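PDB 7D2W: PRESAN domain-containing protein from Plasmodium falciparum, which is of unknown function but belongs to the PHIST proteins of the malaria parasite, whose helical-bundle domain probably serves in binding other proteins. Local coordinates for residues E54-L59 / L69-H74; V60-P63 / Y67-N70; N141-K146 / D150-F155. One frame throughout, in Å; residues are numbered along the deposited sequence. Where two conformers were deposited one is given.

Contact 1: residues E54-L59 / L69-H74; sequences ELFDLL and LNIWNH
Ile71 meets two side chains of segment 54-59 with its two branches, Phe56 with one and Leu59 with the other. Its CG2 methyl lies at the edge of the Phe56 ring, in the ring plane, 3.8 Å from CE1, so the aromatic hydrogens and not the pi face take the methyl. The other branch, CG1 to CD1, runs out to meet Leu59 tip to tip, with Ile71 CD1 3.6 Å from Leu59 CD1. A chi1 of -75° turns the diverging branches of Ile71 so that one beta-branched residue touches two partners. Both contacts belong to one of two conformers of Ile71 and are doubtful for the other. Phe56 starts from a CA-CB bond that does not aim at segment 69-74; the length of its side chain brings the ring edge in. In Leu59, a loop residue, chi2 of 170° sets CD1 anti to CA and so carries this methyl out to the tip. Ile156 of helix 149-181 packs on both Phe56 and Ile71, and Lys153 NZ of that helix hydrogen-bonds to the carbonyl oxygens of Phe56 and Leu59. All three touching side chains are buried hydrocarbon, so the contact probably depends mainly on exclusion of water and on shape.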
loop_
_atom_site.group_PDB
_atom_site.type_symbol
_atom_site.label_atom_id
_atom_site.label_comp_id
_atom_site.label_asym_id
_atom_site.label_seq_id
_atom_site.Cartn_x
_atom_site.Cartn_y
_atom_site.Cartn_z
ATOM N N GLU A 54 1.043 16.725 11.607
ATOM C CA GLU A 54 0.911 17.595 12.772
ATOM C C GLU A 54 0.605 19.027 12.334
ATOM O O GLU A 54 -0.299 19.681 12.866
ATOM C CB GLU A 54 2.193 17.535 13.610
ATOM C CG GLU A 54 2.464 16.157 14.236
ATOM C CD GLU A 54 3.914 15.962 14.700
ATOM O OE1 GLU A 54 4.808 16.712 14.251
ATOM O OE2 GLU A 54 4.156 15.043 15.513
ATOM N N LEU A 55 1.333 19.513 11.337
ATOM C CA LEU A 55 1.088 20.843 10.793
ATOM C C LEU A 55 -0.307 20.978 10.200
ATOM O O LEU A 55 -0.840 22.092 10.137
ATOM C CB LEU A 55 2.145 21.144 9.747
ATOM C CG LEU A 55 2.250 22.508 9.104
ATOM C CD1 LEU A 55 2.690 23.560 10.093
ATOM C CD2 LEU A 55 3.239 22.342 7.976
ATOM N N PHE A 56 -0.908 19.868 9.750
ATOM C CA PHE A 56 -2.277 19.888 9.247
ATOM C C PHE A 56 -3.297 20.135 10.343
ATOM O O PHE A 56 -4.498 20.168 10.057
ATOM C CB PHE A 56 -2.638 18.576 8.541
ATOM C CG PHE A 56 -2.165 18.499 7.116
ATOM C CD1 PHE A 56 -1.438 19.531 6.558
ATOM C CD2 PHE A 56 -2.427 17.381 6.343
ATOM C CE1 PHE A 56 -0.985 19.464 5.245
ATOM C CE2 PHE A 56 -1.980 17.308 5.037
ATOM C CZ PHE A 56 -1.246 18.353 4.492
ATOM N N ASP A 57 -2.872 20.267 11.595
ATOM C CA ASP A 57 -3.794 20.665 12.644
ATOM C C ASP A 57 -3.579 22.101 13.083
ATOM O O ASP A 57 -4.497 22.702 13.649
ATOM C CB ASP A 57 -3.686 19.710 13.841
ATOM C CG ASP A 57 -3.812 18.242 13.426
ATOM O OD1 ASP A 57 -4.411 17.964 12.366
ATOM O OD2 ASP A 57 -3.316 17.359 14.156
ATOM N N LEU A 58 -2.407 22.671 12.784
ATOM C CA LEU A 58 -2.188 24.104 12.927
ATOM C C LEU A 58 -2.916 24.909 11.862
ATOM O O LEU A 58 -2.986 26.141 11.978
ATOM C CB LEU A 58 -0.700 24.408 12.858
ATOM C CG LEU A 58 0.115 23.472 13.739
ATOM C CD1 LEU A 58 1.595 23.673 13.492
ATOM C CD2 LEU A 58 -0.260 23.714 15.189
ATOM N N LEU A 59 -3.435 24.245 10.826
ATOM C CA LEU A 59 -4.270 24.877 9.805
ATOM C C LEU A 59 -5.724 24.616 10.168
ATOM O O LEU A 59 -6.300 23.580 9.832
ATOM C CB LEU A 59 -3.931 24.347 8.419
ATOM C CG LEU A 59 -2.457 24.491 8.052
ATOM C CD1 LEU A 59 -2.141 23.728 6.791
ATOM C CD2 LEU A 59 -2.115 25.955 7.883
ATOM N N LEU A 69 1.202 26.237 -1.382
ATOM C CA LEU A 69 2.151 25.722 -2.368
ATOM C C LEU A 69 3.390 25.155 -1.693
ATOM O O LEU A 69 3.962 24.165 -2.160
ATOM C CB LEU A 69 2.537 26.821 -3.362
ATOM C CG LEU A 69 1.357 27.366 -4.181
ATOM C CD1 LEU A 69 1.683 28.655 -4.927
ATOM C CD2 LEU A 69 0.869 26.289 -5.134
ATOM N N ASN A 70 3.820 25.780 -0.600
ATOM C CA ASN A 70 4.927 25.272 0.201
ATOM C C ASN A 70 4.615 23.872 0.738
ATOM O O ASN A 70 5.453 22.972 0.652
ATOM C CB ASN A 70 5.195 26.250 1.349
ATOM C CG ASN A 70 6.438 25.914 2.141
ATOM O OD1 ASN A 70 6.416 25.053 3.022
ATOM N ND2 ASN A 70 7.531 26.617 1.854
ATOM N N ILE A 71 3.414 23.697 1.279
ATOM C CA ILE A 71 2.991 22.377 1.757
ATOM C C ILE A 71 3.044 21.350 0.628
ATOM O O ILE A 71 3.531 20.227 0.815
ATOM C CB ILE A 71 1.581 22.473 2.370
ATOM C CG1 ILE A 71 1.642 23.142 3.745
ATOM C CG2 ILE A 71 0.924 21.107 2.456
ATOM C CD1 ILE A 71 0.344 23.806 4.140
ATOM N N TRP A 72 2.556 21.715 -0.563
ATOM C CA TRP A 72 2.596 20.785 -1.692
ATOM C C TRP A 72 4.031 20.400 -2.078
ATOM O O TRP A 72 4.290 19.254 -2.463
ATOM C CB TRP A 72 1.859 21.397 -2.884
ATOM C CG TRP A 72 1.586 20.445 -4.016
ATOM C CD1 TRP A 72 2.126 20.492 -5.273
ATOM C CD2 TRP A 72 0.704 19.311 -4.001
ATOM N NE1 TRP A 72 1.630 19.459 -6.035
ATOM C CE2 TRP A 72 0.756 18.726 -5.282
ATOM C CE3 TRP A 72 -0.133 18.742 -3.031
ATOM C CZ2 TRP A 72 0.016 17.595 -5.622
ATOM C CZ3 TRP A 72 -0.874 17.612 -3.372
ATOM C CH2 TRP A 72 -0.801 17.063 -4.662
ATOM N N ASN A 73 4.976 21.340 -1.992
ATOM C CA ASN A 73 6.366 20.984 -2.261
ATOM C C ASN A 73 6.882 19.972 -1.242
ATOM O O ASN A 73 7.624 19.053 -1.598
ATOM C CB ASN A 73 7.249 22.237 -2.270
ATOM C CG ASN A 73 6.978 23.120 -3.469
ATOM O OD1 ASN A 73 6.462 22.656 -4.489
ATOM N ND2 ASN A 73 7.330 24.399 -3.360
ATOM N N HIS A 74 6.508 20.122 0.034
ATOM C CA HIS A 74 6.870 19.107 1.020
ATOM C C HIS A 74 6.202 17.766 0.700
ATOM O O HIS A 74 6.799 16.704 0.909
ATOM C CB HIS A 74 6.489 19.563 2.433
ATOM C CG HIS A 74 7.332 20.686 2.965
ATOM N ND1 HIS A 74 8.674 20.547 3.265
ATOM C CD2 HIS A 74 7.014 21.974 3.248
ATOM C CE1 HIS A 74 9.145 21.704 3.703
ATOM N NE2 HIS A 74 8.161 22.588 3.696
#

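Contact 2: residues V60-P63 / Y67-N70; sequences VQVP and YLLN
Pro63 is the centre of this contact, set against Tyr67 and Leu68 in the first turns of helix 65-93. Its ring works with two different atoms. CB rests by the Tyr67 ring, 3.6 Å from CD2 and 3.8 Å from CG, in an oblique approach. CG, one atom further round the pyrrolidine, comes within 3.6 Å of Leu68 CD2, and the two side chains cross at about a right angle. The proline thus spreads over neighbouring residues of one helical turn and carries the largest share of the contact. Tyr67 has CG anti to the backbone N (chi1 -162°), whereas Leu68 has its CG beside the backbone N (chi1 -73°); these different settings let consecutive side chains flank the same ring.

The tight part of the contact is therefore Pro63 with both Tyr67 and Leu68. Leu68 is buried and is also covered by Leu143 of helix 117-144; its CD2 serves Pro63, while CD1 lies 3.9 Å from the Pro63 carbonyl oxygen. Tyr67, though packed as closely, remains partly exposed. The loose side is that of Val62, which is exposed and gives only CG1, 4.1 Å from Leu68 CD1. Ile149 touches both Val62 and Pro63 and so ties the loop to helix 149-181. A rigid ring suits this place: having no backbone N-H, proline leaves no donor to be satisfied ahead of the helix, and its ring restricts phi. The arrangement is that of a short helix-to-helix connection, in which the residues leading into a helix fold back on its first turns, here at one end of the helical bundle of the PRESAN domain.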
loop_
_atom_site.group_PDB
_atom_site.type_symbol
_atom_site.label_atom_id
_atom_site.label_comp_id
_atom_site.label_asym_id
_atom_site.label_seq_id
_atom_site.Cartn_x
_atom_site.Cartn_y
_atom_site.Cartn_z
ATOM N N VAL A 60 -6.309 25.566 10.892
ATOM C CA VAL A 60 -7.734 25.536 11.201
ATOM C C VAL A 60 -8.529 26.330 10.168
ATOM O O VAL A 60 -9.721 26.068 9.963
ATOM C CB VAL A 60 -7.972 26.081 12.621
ATOM C CG1 VAL A 60 -7.729 24.994 13.656
ATOM C CG2 VAL A 60 -7.065 27.278 12.885
ATOM N N GLN A 61 -7.888 27.311 9.536
ATOM C CA GLN A 61 -8.437 28.083 8.438
ATOM C C GLN A 61 -7.569 27.858 7.216
ATOM O O GLN A 61 -6.404 27.467 7.330
ATOM C CB GLN A 61 -8.472 29.584 8.752
ATOM C CG GLN A 61 -9.134 29.951 10.058
ATOM C CD GLN A 61 -9.260 31.453 10.227
ATOM O OE1 GLN A 61 -8.309 32.200 9.987
ATOM N NE2 GLN A 61 -10.441 31.904 10.631
ATOM N N VAL A 62 -8.141 28.121 6.046
ATOM C CA VAL A 62 -7.381 28.066 4.800
ATOM C C VAL A 62 -6.242 29.080 4.888
ATOM O O VAL A 62 -6.485 30.264 5.136
ATOM C CB VAL A 62 -8.277 28.329 3.581
ATOM C CG1 VAL A 62 -7.478 28.181 2.296
ATOM C CG2 VAL A 62 -9.456 27.380 3.593
ATOM N N PRO A 63 -4.997 28.652 4.720
ATOM C CA PRO A 63 -3.868 29.593 4.772
ATOM C C PRO A 63 -3.659 30.252 3.421
ATOM O O PRO A 63 -4.323 29.878 2.443
ATOM C CB PRO A 63 -2.686 28.685 5.142
ATOM C CG PRO A 63 -3.041 27.379 4.532
ATOM C CD PRO A 63 -4.554 27.255 4.582
ATOM N N TYR A 67 1.547 29.592 1.195
ATOM C CA TYR A 67 1.666 28.567 2.223
ATOM C C TYR A 67 1.231 27.222 1.672
ATOM O O TYR A 67 1.935 26.215 1.809
ATOM C CB TYR A 67 0.819 28.974 3.431
ATOM C CG TYR A 67 1.120 28.282 4.747
ATOM C CD1 TYR A 67 1.705 27.022 4.790
ATOM C CD2 TYR A 67 0.775 28.881 5.945
ATOM C CE1 TYR A 67 1.947 26.393 5.995
ATOM C CE2 TYR A 67 1.010 28.266 7.153
ATOM C CZ TYR A 67 1.592 27.019 7.177
ATOM O OH TYR A 67 1.820 26.394 8.384
ATOM N N LEU A 68 0.068 27.195 1.017
ATOM C CA LEU A 68 -0.427 25.953 0.435
ATOM C C LEU A 68 0.550 25.377 -0.585
ATOM O O LEU A 68 0.729 24.152 -0.654
ATOM C CB LEU A 68 -1.795 26.204 -0.200
ATOM C CG LEU A 68 -2.882 26.387 0.864
ATOM C CD1 LEU A 68 -4.224 26.689 0.217
ATOM C CD2 LEU A 68 -2.978 25.149 1.758
ATOM N N LEU A 69 1.202 26.237 -1.382
ATOM C CA LEU A 69 2.151 25.722 -2.368
ATOM C C LEU A 69 3.390 25.155 -1.693
ATOM O O LEU A 69 3.962 24.165 -2.160
ATOM C CB LEU A 69 2.537 26.821 -3.362
ATOM C CG LEU A 69 1.357 27.366 -4.181
ATOM C CD1 LEU A 69 1.683 28.655 -4.927
ATOM C CD2 LEU A 69 0.869 26.289 -5.134
ATOM N N ASN A 70 3.820 25.780 -0.600
ATOM C CA ASN A 70 4.927 25.272 0.201
ATOM C C ASN A 70 4.615 23.872 0.738
ATOM O O ASN A 70 5.453 22.972 0.652
ATOM C CB ASN A 70 5.195 26.250 1.349
ATOM C CG ASN A 70 6.438 25.914 2.141
ATOM O OD1 ASN A 70 6.416 25.053 3.022
ATOM N ND2 ASN A 70 7.531 26.617 1.854
#

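Contact 3: residues N141-K146 / D150-F155; sequences NLLNKK and DEIKSF
Leu142 reaches across to helix 149-181 with both methyls, and its CD2 makes the tightest apolar approach, 3.5 Å from Phe155 CB and the same from CG. It meets the Phe155 ring obliquely, and the two side chains slide past each other in opposite directions. The same methyl lies 4.2 Å from Ile152 CG1, while CD1 lies near the carboxylate of Glu151, 3.9 Å from OE2. Leu143 adds a lighter touch, its CD2 4.2 Å from Ile152 CD1.

On the solvent side, the polar edge of this first shell is a salt bridge of 3.3 Å between Lys145 NZ and Glu151 OE2, whose hydrogen bond is weak. Lys145, the first residue beyond helical geometry, has its CG wedged between the backbone N and carbonyl carbon (chi1 79°), and the chain then runs out extended. Glu151, with CG anti to the backbone N, is extended as well, and the two chains cross at about a right angle.

Further out, Ala147 of the connecting turn packs on Leu142 and Ile152, and Phe139 and Arg138 lie on Phe155. Leu143 also touches Arg65 of helix 65-93, and Ser154 OG hydrogen-bonds to Asp150 of the second subunit. The long flexible pair suits the solvent side, where water would weaken its attraction; cohesion here therefore probably rests more on the leucines, isoleucine and phenylalanine than on the charges.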
loop_
_atom_site.group_PDB
_atom_site.type_symbol
_atom_site.label_atom_id
_atom_site.label_comp_id
_atom_site.label_asym_id
_atom_site.label_seq_id
_atom_site.Cartn_x
_atom_site.Cartn_y
_atom_site.Cartn_z
ATOM N N ASN A 141 -6.653 22.818 -9.188
ATOM C CA ASN A 141 -8.091 22.992 -9.363
ATOM C C ASN A 141 -8.793 23.164 -8.021
ATOM O O ASN A 141 -9.689 24.003 -7.886
ATOM C CB ASN A 141 -8.665 21.817 -10.155
ATOM C CG ASN A 141 -8.192 21.810 -11.604
ATOM O OD1 ASN A 141 -7.366 22.634 -12.000
ATOM N ND2 ASN A 141 -8.713 20.881 -12.399
ATOM N N LEU A 142 -8.388 22.393 -7.012
ATOM C CA LEU A 142 -8.927 22.573 -5.669
ATOM C C LEU A 142 -8.660 23.977 -5.154
ATOM O O LEU A 142 -9.550 24.628 -4.600
ATOM C CB LEU A 142 -8.308 21.549 -4.728
ATOM C CG LEU A 142 -9.204 20.920 -3.676
ATOM C CD1 LEU A 142 -10.484 20.412 -4.304
ATOM C CD2 LEU A 142 -8.445 19.779 -3.052
ATOM N N LEU A 143 -7.426 24.452 -5.313
ATOM C CA LEU A 143 -7.091 25.801 -4.871
ATOM C C LEU A 143 -7.966 26.835 -5.565
ATOM O O LEU A 143 -8.544 27.718 -4.918
ATOM C CB LEU A 143 -5.614 26.093 -5.142
ATOM C CG LEU A 143 -4.568 25.291 -4.362
ATOM C CD1 LEU A 143 -3.224 25.981 -4.437
ATOM C CD2 LEU A 143 -4.990 25.065 -2.915
ATOM N N ASN A 144 -8.078 26.735 -6.889
ATOM C CA ASN A 144 -8.750 27.783 -7.646
ATOM C C ASN A 144 -10.239 27.838 -7.334
ATOM O O ASN A 144 -10.841 28.913 -7.404
ATOM C CB ASN A 144 -8.496 27.582 -9.143
ATOM C CG ASN A 144 -7.029 27.787 -9.518
ATOM O OD1 ASN A 144 -6.282 28.448 -8.797
ATOM N ND2 ASN A 144 -6.615 27.216 -10.648
ATOM N N LYS A 145 -10.844 26.713 -6.956
ATOM C CA LYS A 145 -12.258 26.711 -6.599
ATOM C C LYS A 145 -12.489 27.039 -5.129
ATOM O O LYS A 145 -13.623 26.889 -4.652
ATOM C CB LYS A 145 -12.907 25.368 -6.926
ATOM C CG LYS A 145 -12.645 24.247 -5.900
ATOM C CD LYS A 145 -13.623 23.085 -6.094
ATOM C CE LYS A 145 -13.582 22.118 -4.913
ATOM N NZ LYS A 145 -13.986 20.736 -5.300
ATOM N N LYS A 146 -11.446 27.486 -4.421
ATOM C CA LYS A 146 -11.519 27.916 -3.025
ATOM C C LYS A 146 -12.196 26.864 -2.143
ATOM O O LYS A 146 -13.208 27.114 -1.496
ATOM C CB LYS A 146 -12.222 29.274 -2.927
ATOM C CG LYS A 146 -11.757 30.295 -3.952
ATOM C CD LYS A 146 -10.281 30.690 -3.760
ATOM C CE LYS A 146 -9.946 31.114 -2.325
ATOM N NZ LYS A 146 -9.944 32.604 -2.175
ATOM N N ASP A 150 -10.580 21.667 5.250
ATOM C CA ASP A 150 -10.708 20.238 5.542
ATOM C C ASP A 150 -10.624 19.414 4.268
ATOM O O ASP A 150 -10.023 18.331 4.249
ATOM C CB ASP A 150 -12.031 19.951 6.251
ATOM C CG ASP A 150 -11.971 20.224 7.736
ATOM O OD1 ASP A 150 -10.898 20.627 8.234
ATOM O OD2 ASP A 150 -13.010 20.031 8.406
ATOM N N GLU A 151 -11.246 19.906 3.199
ATOM C CA GLU A 151 -11.219 19.201 1.928
ATOM C C GLU A 151 -9.807 19.168 1.364
ATOM O O GLU A 151 -9.354 18.137 0.846
ATOM C CB GLU A 151 -12.193 19.872 0.948
ATOM C CG GLU A 151 -12.250 19.204 -0.426
ATOM C CD GLU A 151 -13.400 19.701 -1.307
ATOM O OE1 GLU A 151 -14.122 20.638 -0.905
ATOM O OE2 GLU A 151 -13.588 19.130 -2.408
ATOM N N ILE A 152 -9.096 20.287 1.466
ATOM C CA ILE A 152 -7.735 20.353 0.946
ATOM C C ILE A 152 -6.817 19.416 1.718
ATOM O O ILE A 152 -5.992 18.707 1.128
ATOM C CB ILE A 152 -7.236 21.809 0.980
ATOM C CG1 ILE A 152 -8.026 22.651 -0.030
ATOM C CG2 ILE A 152 -5.729 21.872 0.725
ATOM C CD1 ILE A 152 -7.800 24.146 0.116
ATOM N N LYS A 153 -6.940 19.392 3.048
ATOM C CA LYS A 153 -6.091 18.514 3.853
ATOM C C LYS A 153 -6.343 17.047 3.524
ATOM O O LYS A 153 -5.402 16.254 3.381
ATOM C CB LYS A 153 -6.332 18.777 5.341
ATOM C CG LYS A 153 -5.950 20.169 5.801
ATOM C CD LYS A 153 -5.910 20.261 7.324
ATOM C CE LYS A 153 -7.298 20.141 7.932
ATOM N NZ LYS A 153 -7.379 20.840 9.245
ATOM N N SER A 154 -7.616 16.664 3.413
ATOM C CA SER A 154 -7.927 15.291 3.035
ATOM C C SER A 154 -7.391 14.980 1.647
ATOM O O SER A 154 -6.902 13.872 1.400
ATOM C CB SER A 154 -9.440 15.052 3.089
ATOM O OG SER A 154 -9.940 15.368 4.374
ATOM N N PHE A 155 -7.477 15.944 0.725
ATOM C CA PHE A 155 -6.957 15.713 -0.618
ATOM C C PHE A 155 -5.458 15.416 -0.576
ATOM O O PHE A 155 -4.982 14.458 -1.200
ATOM C CB PHE A 155 -7.256 16.919 -1.508
ATOM C CG PHE A 155 -6.456 16.942 -2.776
ATOM C CD1 PHE A 155 -6.879 16.233 -3.893
ATOM C CD2 PHE A 155 -5.263 17.653 -2.839
ATOM C CE1 PHE A 155 -6.137 16.244 -5.059
ATOM C CE2 PHE A 155 -4.511 17.669 -3.990
ATOM C CZ PHE A 155 -4.959 16.959 -5.117
#

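From the N terminus, helix 49-58 leads first into contact 1, which closes the bend back onto helix 65-93. Contact 2 lies within that bend: its segments 60-63 and 67-70 fall between and partly overlap those of contact 1, sharing Leu69 and Asn70, and Tyr67 packs on Leu55 and Leu59. Contact 3 follows in series, closing the short turn from helix 117-144 to helix 149-181. All three sit at the same end of the bundle. The Lys153 bonds tie contact 1 to contact 3, as does Trp72 packing on Phe155, and Leu143 touches Leu69, so the two hairpin-like turns are packed together at one end of the fold.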